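PDB 5FUI: endo-1,3-beta-glucanase, family GH16 from Zobellia galactanivorans, which probably hydrolyses the beta-1,3-glucan laminarin, with its C-terminal family 6 carbohydrate-binding module, the part described here, binding that polysaccharide. Local coordinates for residues E16-S21 with E34-I39; Q25-S30 with G122-W127; S88-G93 with T99-T104. All blocks are in the same frame, centred on the assembly; numbering follows the deposited sequence. Where two conformers were deposited one is given.

Contact 1: E16-S21 with E34-I39; sequences ESYLYS and ENVGYI. With MG (magnesium ion), chain E; APY (2-aminomethyl-pyridine), chain D.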
loop_
_atom_site.group_PDB
_atom_site.type_symbol
_atom_site.label_atom_id
_atom_site.label_comp_id
_atom_site.label_asym_id
_atom_site.label_seq_id
_atom_site.Cartn_x
_atom_site.Cartn_y
_atom_site.Cartn_z
ATOM N N GLU A 16 -4.819 -6.635 -3.505
ATOM C CA GLU A 16 -5.205 -7.155 -4.827
ATOM C C GLU A 16 -6.577 -6.591 -5.268
ATOM O O GLU A 16 -7.033 -6.918 -6.331
ATOM C CB GLU A 16 -5.130 -8.686 -4.824
ATOM C CG GLU A 16 -6.254 -9.383 -4.061
ATOM C CD GLU A 16 -5.945 -9.603 -2.584
ATOM O OE1 GLU A 16 -5.061 -8.910 -1.988
ATOM O OE2 GLU A 16 -6.537 -10.524 -1.974
ATOM N N SER A 17 -7.237 -5.802 -4.426
ATOM C CA SER A 17 -8.598 -5.279 -4.674
ATOM C C SER A 17 -8.609 -3.982 -5.427
ATOM O O SER A 17 -9.657 -3.318 -5.527
ATOM C CB SER A 17 -9.371 -5.168 -3.350
ATOM O OG SER A 17 -8.952 -4.016 -2.610
ATOM N N TYR A 18 -7.468 -3.600 -5.999
ATOM C CA TYR A 18 -7.410 -2.310 -6.708
ATOM C C TYR A 18 -8.391 -2.233 -7.908
ATOM O O TYR A 18 -8.714 -3.299 -8.493
ATOM C CB TYR A 18 -6.002 -2.041 -7.280
ATOM C CG TYR A 18 -5.366 -3.175 -8.041
ATOM C CD1 TYR A 18 -5.730 -3.470 -9.385
ATOM C CD2 TYR A 18 -4.361 -3.918 -7.452
ATOM C CE1 TYR A 18 -5.111 -4.534 -10.091
ATOM C CE2 TYR A 18 -3.737 -4.923 -8.109
ATOM C CZ TYR A 18 -4.093 -5.217 -9.436
ATOM O OH TYR A 18 -3.476 -6.271 -10.074
ATOM N N LEU A 19 -8.911 -1.044 -8.207
ATOM C CA LEU A 19 -9.760 -0.893 -9.444
ATOM C C LEU A 19 -8.866 -0.679 -10.624
ATOM O O LEU A 19 -9.182 -1.207 -11.678
ATOM C CB LEU A 19 -10.739 0.247 -9.264
ATOM C CG LEU A 19 -11.678 0.585 -10.409
ATOM C CD1 LEU A 19 -12.616 -0.571 -10.634
ATOM C CD2 LEU A 19 -12.496 1.861 -10.064
ATOM N N TYR A 20 -7.779 0.107 -10.486
ATOM C CA TYR A 20 -6.874 0.317 -11.614
ATOM C C TYR A 20 -5.490 0.029 -11.129
ATOM O O TYR A 20 -5.206 0.243 -9.986
ATOM C CB TYR A 20 -6.924 1.726 -12.137
ATOM C CG TYR A 20 -8.360 2.230 -12.437
ATOM C CD1 TYR A 20 -9.062 1.814 -13.554
ATOM C CD2 TYR A 20 -8.927 3.156 -11.579
ATOM C CE1 TYR A 20 -10.353 2.332 -13.804
ATOM C CE2 TYR A 20 -10.160 3.690 -11.773
ATOM C CZ TYR A 20 -10.874 3.291 -12.879
ATOM O OH TYR A 20 -12.139 3.865 -13.010
ATOM N N SER A 21 -4.627 -0.342 -12.070
ATOM C CA SER A 21 -3.216 -0.562 -11.763
ATOM C C SER A 21 -2.388 -0.392 -13.043
ATOM O O SER A 21 -2.930 -0.373 -14.215
ATOM C CB SER A 21 -2.947 -1.972 -11.222
ATOM O OG SER A 21 -3.237 -2.953 -12.248
ATOM N N GLU A 34 -4.421 -13.364 -2.014
ATOM C CA GLU A 34 -3.453 -12.947 -3.046
ATOM C C GLU A 34 -2.603 -11.824 -2.472
ATOM O O GLU A 34 -3.010 -11.123 -1.513
ATOM C CB GLU A 34 -4.132 -12.524 -4.438
ATOM C CG GLU A 34 -4.779 -13.691 -5.125
ATOM C CD GLU A 34 -5.632 -13.150 -6.283
ATOM O OE1 GLU A 34 -6.649 -12.439 -6.012
ATOM O OE2 GLU A 34 -5.242 -13.374 -7.431
ATOM N N ASN A 35 -1.472 -11.607 -3.107
ATOM C CA ASN A 35 -0.720 -10.369 -2.955
ATOM C C ASN A 35 -0.411 -9.825 -4.293
ATOM O O ASN A 35 -0.519 -10.484 -5.290
ATOM C CB ASN A 35 0.581 -10.583 -2.123
ATOM C CG ASN A 35 1.597 -11.495 -2.765
ATOM O OD1 ASN A 35 1.621 -12.686 -2.510
ATOM N ND2 ASN A 35 2.470 -10.953 -3.571
ATOM N N VAL A 36 -0.090 -8.547 -4.312
ATOM C CA VAL A 36 0.461 -7.865 -5.545
ATOM C C VAL A 36 1.951 -8.140 -5.560
ATOM O O VAL A 36 2.691 -7.894 -4.538
ATOM C CB VAL A 36 0.140 -6.352 -5.513
ATOM C CG1 VAL A 36 0.526 -5.729 -6.821
ATOM C CG2 VAL A 36 -1.357 -6.220 -5.358
ATOM N N GLY A 37 2.433 -8.620 -6.729
ATOM C CA GLY A 37 3.848 -8.820 -6.960
ATOM C C GLY A 37 4.271 -8.276 -8.337
ATOM O O GLY A 37 3.462 -7.642 -9.025
ATOM N N TYR A 38 5.530 -8.571 -8.671
ATOM C CA TYR A 38 6.118 -8.144 -9.947
ATOM C C TYR A 38 5.912 -6.615 -10.112
ATOM O O TYR A 38 5.554 -6.075 -11.172
ATOM C CB TYR A 38 5.509 -8.911 -11.147
ATOM C CG TYR A 38 5.727 -10.398 -10.978
ATOM C CD1 TYR A 38 7.008 -10.948 -11.230
ATOM C CD2 TYR A 38 4.761 -11.190 -10.356
ATOM C CE1 TYR A 38 7.279 -12.311 -10.971
ATOM C CE2 TYR A 38 4.962 -12.570 -10.154
ATOM C CZ TYR A 38 6.252 -13.105 -10.398
ATOM O OH TYR A 38 6.438 -14.481 -10.136
ATOM N N ILE A 39 6.272 -5.901 -9.041
ATOM C CA ILE A 39 6.142 -4.464 -8.964
ATOM C C ILE A 39 7.489 -3.853 -9.372
ATOM O O ILE A 39 8.543 -4.241 -8.897
ATOM C CB ILE A 39 5.761 -4.043 -7.513
ATOM C CG1 ILE A 39 4.499 -4.805 -7.041
ATOM C CG2 ILE A 39 5.594 -2.479 -7.461
ATOM C CD1 ILE A 39 3.953 -4.230 -5.705
HETATM MG MG MG E . -3.952 -9.710 -0.020
HETATM N N APY D . 12.491 -10.627 -9.792
HETATM C CM APY D . 10.997 -10.628 -9.704
HETATM C C2 APY D . 10.404 -9.222 -9.812
HETATM C C3 APY D . 9.920 -8.762 -11.094
HETATM C C4 APY D . 9.350 -7.466 -11.211
HETATM C C5 APY D . 9.371 -6.724 -9.967
HETATM C C6 APY D . 9.866 -7.152 -8.754
HETATM N N1 APY D . 10.370 -8.412 -8.662
HETATM O O HOH W 1 -7.851 -12.552 -3.451
HETATM O O HOH W 2 -5.490 -11.396 0.495
#
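Glu16 and Glu34 meet at a magnesium ion, which carboxylate oxygen Glu16 OE1 binds at 2.4 Å and backbone oxygen Glu34 O at 2.3 Å. Glu16 grips with one oxygen, since Glu16 OE2 stays 3.3 Å from the ion. The shared cation, not a hydrogen bond, brings Glu16 OE1 to 3.1 Å from Glu34 O. Water 2, Glu14 OE1, and both Asn126 O and Asn126 OD1 complete six ligands. To reach the ion, Glu16 sets CG between its backbone N and carbonyl carbon (chi1 74°) and bends at chi2 (-89°). Glu16 OE2 then accepts a hydrogen from each of two waters: water 2, and water 1, which donates over 2.8 Å to Glu16 OE2 and over 2.8 Å to Glu34 OE1. The bridge through water 1 joins two carboxylates whose planes stand 81° apart; together with the magnesium it probably eases the repulsion between them. Nearer the backbones, Glu16 CG packs on Glu34 CB at 3.8 Å. Metal ions at a comparable place, usually calcium, are a common structural feature of the family 6 beta-sandwich, and here the ion pins the turn after strand 10-14 to the start of strand 34-37. Farther along, Val36 CG2 comes up to the edge of the Tyr18 ring, in its plane, 3.9 Å from Tyr18 CE2. Ser21 CB lies over one face of that ring toward the rim, and Glu16 O is on the opposite side. Val24 touches both Tyr18 and Val36, while Met45 and Tyr47 of strand 44-52 also pack against Tyr18.

Contact 2: Q25-S30 with G122-W127; sequences QKEPCS and GWNINW. With MG (magnesium ion), chain E; GOL (glycerol), chain B.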
loop_
_atom_site.group_PDB
_atom_site.type_symbol
_atom_site.label_atom_id
_atom_site.label_comp_id
_atom_site.label_asym_id
_atom_site.label_seq_id
_atom_site.Cartn_x
_atom_site.Cartn_y
_atom_site.Cartn_z
ATOM N N GLN A 25 1.285 -7.629 -10.954
ATOM C CA GLN A 25 0.523 -8.844 -11.182
ATOM C C GLN A 25 0.111 -9.411 -9.834
ATOM O O GLN A 25 0.771 -9.263 -8.834
ATOM C CB GLN A 25 1.379 -9.910 -11.866
ATOM C CG GLN A 25 1.688 -9.516 -13.319
ATOM C CD GLN A 25 2.564 -10.483 -14.019
ATOM O OE1 GLN A 25 2.419 -11.685 -13.872
ATOM N NE2 GLN A 25 3.523 -9.958 -14.742
ATOM N N LYS A 26 -0.997 -10.118 -9.825
ATOM C CA LYS A 26 -1.473 -10.843 -8.620
ATOM C C LYS A 26 -0.856 -12.252 -8.537
ATOM O O LYS A 26 -0.564 -12.892 -9.585
ATOM C CB LYS A 26 -3.002 -11.026 -8.667
ATOM C CG LYS A 26 -3.845 -9.750 -8.684
ATOM C CD LYS A 26 -5.319 -10.128 -8.697
ATOM C CE LYS A 26 -6.232 -8.933 -8.765
ATOM N NZ LYS A 26 -5.530 -7.799 -9.378
ATOM N N GLU A 27 -0.688 -12.746 -7.307
ATOM C CA GLU A 27 -0.126 -14.089 -7.127
ATOM C C GLU A 27 -0.638 -14.617 -5.786
ATOM O O GLU A 27 -1.033 -13.849 -4.922
ATOM C CB GLU A 27 1.404 -14.105 -7.174
ATOM C CG GLU A 27 2.013 -13.270 -6.047
ATOM C CD GLU A 27 3.508 -13.339 -6.011
ATOM O OE1 GLU A 27 4.094 -14.362 -6.450
ATOM O OE2 GLU A 27 4.160 -12.398 -5.487
ATOM N N PRO A 28 -0.717 -15.959 -5.612
ATOM C CA PRO A 28 -1.168 -16.486 -4.323
ATOM C C PRO A 28 -0.200 -16.068 -3.212
ATOM O O PRO A 28 0.994 -16.064 -3.414
ATOM C CB PRO A 28 -1.145 -18.025 -4.528
ATOM C CG PRO A 28 -0.771 -18.241 -5.931
ATOM C CD PRO A 28 -0.419 -16.996 -6.597
ATOM N N CYS A 29 -0.773 -15.710 -2.073
ATOM C CA CYS A 29 0.044 -15.160 -0.979
ATOM C C CYS A 29 0.127 -16.293 0.115
ATOM O O CYS A 29 -0.900 -16.934 0.423
ATOM C CB CYS A 29 -0.677 -13.915 -0.446
ATOM S SG CYS A 29 0.134 -13.154 0.965
ATOM N N SER A 30 1.273 -16.386 0.744
ATOM C CA SER A 30 1.488 -17.355 1.837
ATOM C C SER A 30 0.625 -17.100 3.035
ATOM O O SER A 30 0.422 -18.006 3.838
ATOM C CB SER A 30 2.970 -17.385 2.271
ATOM O OG SER A 30 3.346 -16.133 2.868
ATOM N N GLY A 122 10.507 -4.040 -6.821
ATOM C CA GLY A 122 11.126 -5.180 -6.122
ATOM C C GLY A 122 10.543 -5.461 -4.749
ATOM O O GLY A 122 11.222 -6.006 -3.924
ATOM N N TRP A 123 9.289 -5.115 -4.546
ATOM C CA TRP A 123 8.568 -5.335 -3.293
ATOM C C TRP A 123 7.197 -5.875 -3.601
ATOM O O TRP A 123 6.679 -5.742 -4.752
ATOM C CB TRP A 123 8.484 -4.033 -2.432
ATOM C CG TRP A 123 7.849 -2.868 -3.199
ATOM C CD1 TRP A 123 8.481 -2.078 -4.139
ATOM C CD2 TRP A 123 6.458 -2.408 -3.131
ATOM N NE1 TRP A 123 7.609 -1.099 -4.623
ATOM C CE2 TRP A 123 6.349 -1.311 -4.050
ATOM C CE3 TRP A 123 5.308 -2.803 -2.406
ATOM C CZ2 TRP A 123 5.152 -0.635 -4.246
ATOM C CZ3 TRP A 123 4.118 -2.050 -2.584
ATOM C CH2 TRP A 123 4.065 -1.005 -3.501
ATOM N N ASN A 124 6.656 -6.605 -2.587
ATOM C CA ASN A 124 5.282 -7.200 -2.700
ATOM C C ASN A 124 4.387 -6.570 -1.654
ATOM O O ASN A 124 4.922 -6.111 -0.574
ATOM C CB ASN A 124 5.306 -8.687 -2.442
ATOM C CG ASN A 124 6.024 -9.510 -3.525
ATOM O OD1 ASN A 124 6.454 -10.664 -3.220
ATOM N ND2 ASN A 124 6.209 -8.977 -4.690
ATOM N N ILE A 125 3.066 -6.562 -1.849
ATOM C CA ILE A 125 2.177 -6.107 -0.789
ATOM C C ILE A 125 0.903 -6.964 -0.731
ATOM O O ILE A 125 0.312 -7.279 -1.762
ATOM C CB ILE A 125 1.863 -4.588 -0.982
ATOM C CG1 ILE A 125 0.892 -4.156 0.107
ATOM C CG2 ILE A 125 1.275 -4.317 -2.434
ATOM C CD1 ILE A 125 0.821 -2.629 0.251
ATOM N N ASN A 126 0.518 -7.298 0.494
ATOM C CA ASN A 126 -0.600 -8.182 0.771
ATOM C C ASN A 126 -1.895 -7.351 1.067
ATOM O O ASN A 126 -2.971 -7.593 0.453
ATOM C CB ASN A 126 -0.263 -9.126 1.962
ATOM C CG ASN A 126 -1.373 -10.092 2.326
ATOM O OD1 ASN A 126 -2.342 -10.251 1.620
ATOM N ND2 ASN A 126 -1.203 -10.778 3.475
ATOM N N TRP A 127 -1.760 -6.347 1.945
ATOM C CA TRP A 127 -2.913 -5.537 2.323
ATOM C C TRP A 127 -2.401 -4.238 2.936
ATOM O O TRP A 127 -1.231 -4.055 3.216
ATOM C CB TRP A 127 -3.881 -6.282 3.332
ATOM C CG TRP A 127 -3.264 -6.977 4.488
ATOM C CD1 TRP A 127 -3.167 -8.366 4.674
ATOM C CD2 TRP A 127 -2.672 -6.357 5.672
ATOM N NE1 TRP A 127 -2.534 -8.632 5.907
ATOM C CE2 TRP A 127 -2.239 -7.468 6.550
ATOM C CE3 TRP A 127 -2.475 -5.011 6.121
ATOM C CZ2 TRP A 127 -1.690 -7.252 7.802
ATOM C CZ3 TRP A 127 -1.846 -4.838 7.378
ATOM C CH2 TRP A 127 -1.451 -5.916 8.170
HETATM MG MG MG E . -3.952 -9.710 -0.020
HETATM C C1 GOL B . 8.106 -13.625 -6.871
HETATM O O1 GOL B . 7.013 -14.647 -6.785
HETATM C C2 GOL B . 7.307 -12.327 -6.819
HETATM O O2 GOL B . 6.731 -12.346 -5.507
HETATM C C3 GOL B . 8.148 -11.093 -7.063
HETATM O O3 GOL B . 7.340 -9.885 -6.905
HETATM O O HOH W 2 -5.490 -11.396 0.495
#
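Carboxylate oxygen Glu27 OE2 faces Asn124 OD1 across 3.7 Å; it accepts a hydrogen bond from Asn35 ND2 and also has the hydroxyl O2 of a bound glycerol 2.6 Å away. The same glycerol O2 lies 2.9 Å from Asn124 OD1, so two acceptors compete for its one proton. The other hydroxyls are clearer: glycerol O1 donates to Glu27 OE1 over 3.0 Å, and Asn124 ND2 donates to glycerol O3 over 2.6 Å at an N-H...O angle of 160°. Glycerol thus spans two side chains that make no hydrogen bond to each other, and Tyr38 N also bonds to it. Glu27 reaches it with CG lodged between backbone N and carbonyl carbon (chi1 62°) and an extended chain beyond. With an alanine in place of Glu27, Asn35 ND2 would probably lose this acceptor and glycerol O1 its carboxylate mate, and a gap would open beside Asn124. The glycerol probably came from the crystallisation liquor, but a polyol held by Glu and Asn at the loop end of a beta-sandwich, with Trp95 packed on Asn124, is consistent with the loop-end sugar site of other family 6 modules. Toward the magnesium, contact turns from polar to van der Waals: Cys29 SG, anti to its own backbone N, sits 3.7 Å from Asn126 CG of the side-chain amide. That amide cannot easily turn, because Asn126 OD1 binds magnesium at 2.4 Å, Asn126 O binds it at 2.4 Å as well, and Asn126 ND2 is hydrogen-bonded to Glu31 OE1. Trp98 of strand 97-107 touches Cys29, Asn124 and Asn126 alike.

Contact 3: S88-G93 with T99-T104; sequences SVPNTG and TTVSQT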
loop_
_atom_site.group_PDB
_atom_site.type_symbol
_atom_site.label_atom_id
_atom_site.label_comp_id
_atom_site.label_asym_id
_atom_site.label_seq_id
_atom_site.Cartn_x
_atom_site.Cartn_y
_atom_site.Cartn_z
ATOM N N SER A 88 9.507 2.871 2.897
ATOM C CA SER A 88 10.559 1.952 2.462
ATOM C C SER A 88 10.178 0.524 2.861
ATOM O O SER A 88 9.712 0.265 4.008
ATOM C CB SER A 88 11.840 2.309 3.237
ATOM O OG SER A 88 12.256 3.573 2.769
ATOM N N VAL A 89 10.422 -0.449 1.977
ATOM C CA VAL A 89 10.090 -1.852 2.259
ATOM C C VAL A 89 11.427 -2.502 2.704
ATOM O O VAL A 89 12.420 -2.534 1.956
ATOM C CB VAL A 89 9.572 -2.577 0.974
ATOM C CG1 VAL A 89 9.324 -4.026 1.302
ATOM C CG2 VAL A 89 8.265 -1.902 0.494
ATOM N N PRO A 90 11.457 -3.084 3.948
ATOM C CA PRO A 90 12.643 -3.784 4.391
ATOM C C PRO A 90 12.964 -4.944 3.485
ATOM O O PRO A 90 12.074 -5.551 2.887
ATOM C CB PRO A 90 12.255 -4.308 5.811
ATOM C CG PRO A 90 11.193 -3.253 6.234
ATOM C CD PRO A 90 10.395 -3.030 4.984
ATOM N N ASN A 91 14.242 -5.285 3.451
ATOM C CA ASN A 91 14.648 -6.581 2.858
ATOM C C ASN A 91 14.338 -7.690 3.884
ATOM O O ASN A 91 15.029 -7.862 4.929
ATOM C CB ASN A 91 16.108 -6.572 2.505
ATOM C CG ASN A 91 16.508 -7.844 1.793
ATOM O OD1 ASN A 91 15.866 -8.876 1.899
ATOM N ND2 ASN A 91 17.649 -7.755 1.010
ATOM N N THR A 92 13.188 -8.312 3.730
ATOM C CA THR A 92 12.728 -9.334 4.674
ATOM C C THR A 92 13.296 -10.698 4.301
ATOM O O THR A 92 13.018 -11.680 4.997
ATOM C CB THR A 92 11.182 -9.450 4.627
ATOM O OG1 THR A 92 10.806 -9.857 3.289
ATOM C CG2 THR A 92 10.508 -8.073 4.967
ATOM N N GLY A 93 14.166 -10.683 3.234
ATOM C CA GLY A 93 14.874 -11.928 2.823
ATOM C C GLY A 93 14.046 -12.940 2.078
ATOM O O GLY A 93 14.520 -14.075 1.902
ATOM N N THR A 99 6.180 -8.480 6.527
ATOM C CA THR A 99 6.357 -7.609 7.676
ATOM C C THR A 99 5.404 -6.424 7.535
ATOM O O THR A 99 4.917 -6.164 6.414
ATOM C CB THR A 99 7.868 -7.160 7.790
ATOM O OG1 THR A 99 8.030 -6.653 9.126
ATOM C CG2 THR A 99 8.193 -6.060 6.729
ATOM N N THR A 100 5.126 -5.737 8.622
ATOM C CA THR A 100 4.216 -4.593 8.545
ATOM C C THR A 100 4.918 -3.280 8.829
ATOM O O THR A 100 5.518 -3.087 9.903
ATOM C CB THR A 100 3.083 -4.775 9.568
ATOM O OG1 THR A 100 2.412 -6.037 9.302
ATOM C CG2 THR A 100 2.006 -3.677 9.386
ATOM N N VAL A 101 4.951 -2.413 7.804
ATOM C CA VAL A 101 5.481 -1.055 8.012
ATOM C C VAL A 101 4.292 -0.103 8.100
ATOM O O VAL A 101 3.148 -0.443 7.754
ATOM C CB VAL A 101 6.481 -0.645 6.878
ATOM C CG1 VAL A 101 7.728 -1.593 6.915
ATOM C CG2 VAL A 101 5.753 -0.644 5.490
ATOM N N SER A 102 4.576 1.128 8.497
ATOM C CA SER A 102 3.461 2.079 8.680
ATOM C C SER A 102 3.869 3.518 8.460
ATOM O O SER A 102 5.040 3.862 8.455
ATOM C CB SER A 102 2.811 1.918 10.040
ATOM O OG SER A 102 3.735 2.382 11.080
ATOM N N GLN A 103 2.851 4.358 8.335
ATOM C CA GLN A 103 3.017 5.799 8.423
ATOM C C GLN A 103 1.871 6.336 9.273
ATOM O O GLN A 103 0.821 5.729 9.329
ATOM C CB GLN A 103 2.998 6.397 7.013
ATOM C CG GLN A 103 1.648 6.237 6.309
ATOM C CD GLN A 103 1.629 6.599 4.830
ATOM O OE1 GLN A 103 0.682 6.224 4.169
ATOM N NE2 GLN A 103 2.585 7.332 4.329
ATOM N N THR A 104 2.131 7.454 9.937
ATOM C CA THR A 104 1.092 8.163 10.715
ATOM C C THR A 104 0.866 9.500 10.084
ATOM O O THR A 104 1.828 10.314 10.002
ATOM C CB THR A 104 1.491 8.288 12.203
ATOM O OG1 THR A 104 1.663 6.989 12.781
ATOM C CG2 THR A 104 0.430 8.966 13.020
#
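Pro90 packs on Val101 in the apolar part of this surface contact, which the methyls of Thr92 and Thr99 extend. The proline and valine side chains run past each other in opposite directions, with Val101 CG1 3.6 Å from Pro90 CD and 3.9 Å from Pro90 CG. Val101 presents that methyl with CG1 anti to its carbonyl carbon (chi1 -64°), and the backbone oxygen Ser88 O lies 4.0 Å from Val101 CG1. Thr99 CG2 reaches both the proline, at 4.1 Å from Pro90 CD, and the threonine of the loop, where Thr92 CG2 meets Thr99 CG2 methyl to methyl at 3.5 Å. The two threonines cross at a slant and touch by their carbon branches, while the hydroxyl Thr92 OG1 bonds elsewhere. No hydrogen bond links the two segments; the polar bonds instead shape the 88-93 loop. Asn91 OD1 accepts from Gly93 N at 2.8 Å, in the plane of the carbonyl with a C=O...N angle of 154°, which makes an Asx turn around Thr92. Its other amide atom, Asn91 ND2, bonds to Asp69 OD1. Thr92 OG1 bonds to Asn97 O and Ser66 O, tying the turn to strands 97-107 and 56-66. Strand 97-107 is an outer member of the four-stranded sheet of the beta-sandwich, its Thr99 and Val101 backbones bonded to Val64 and Tyr62 of strand 56-66. The loop leaves strand 82-88, an outer strand of the five-stranded sheet, and Val89 rests on Val64 of one sheet and Phe73 of the other, so the contact lies where the chain passes between the two sheets.

In the fold
From the N terminus, 16-21 comes first; the chain then passes through 25-30 before contact 1 closes at 34-39, a short loop that includes strand 25-28. Contact 2 opens inside that loop and closes only at 122-127, so the two cross; both reach the magnesium ion, and the hairpin of strands 25-28 and 34-37 is thereby tied to strand 124-131. Contact 3 follows contact 1 in series and is nested in the long loop closed by contact 2, joining the chain after strand 82-88 to strand 97-107. Its centre is about 17 Å from that of contact 1, but Val89 packs on Trp123 of contact 2.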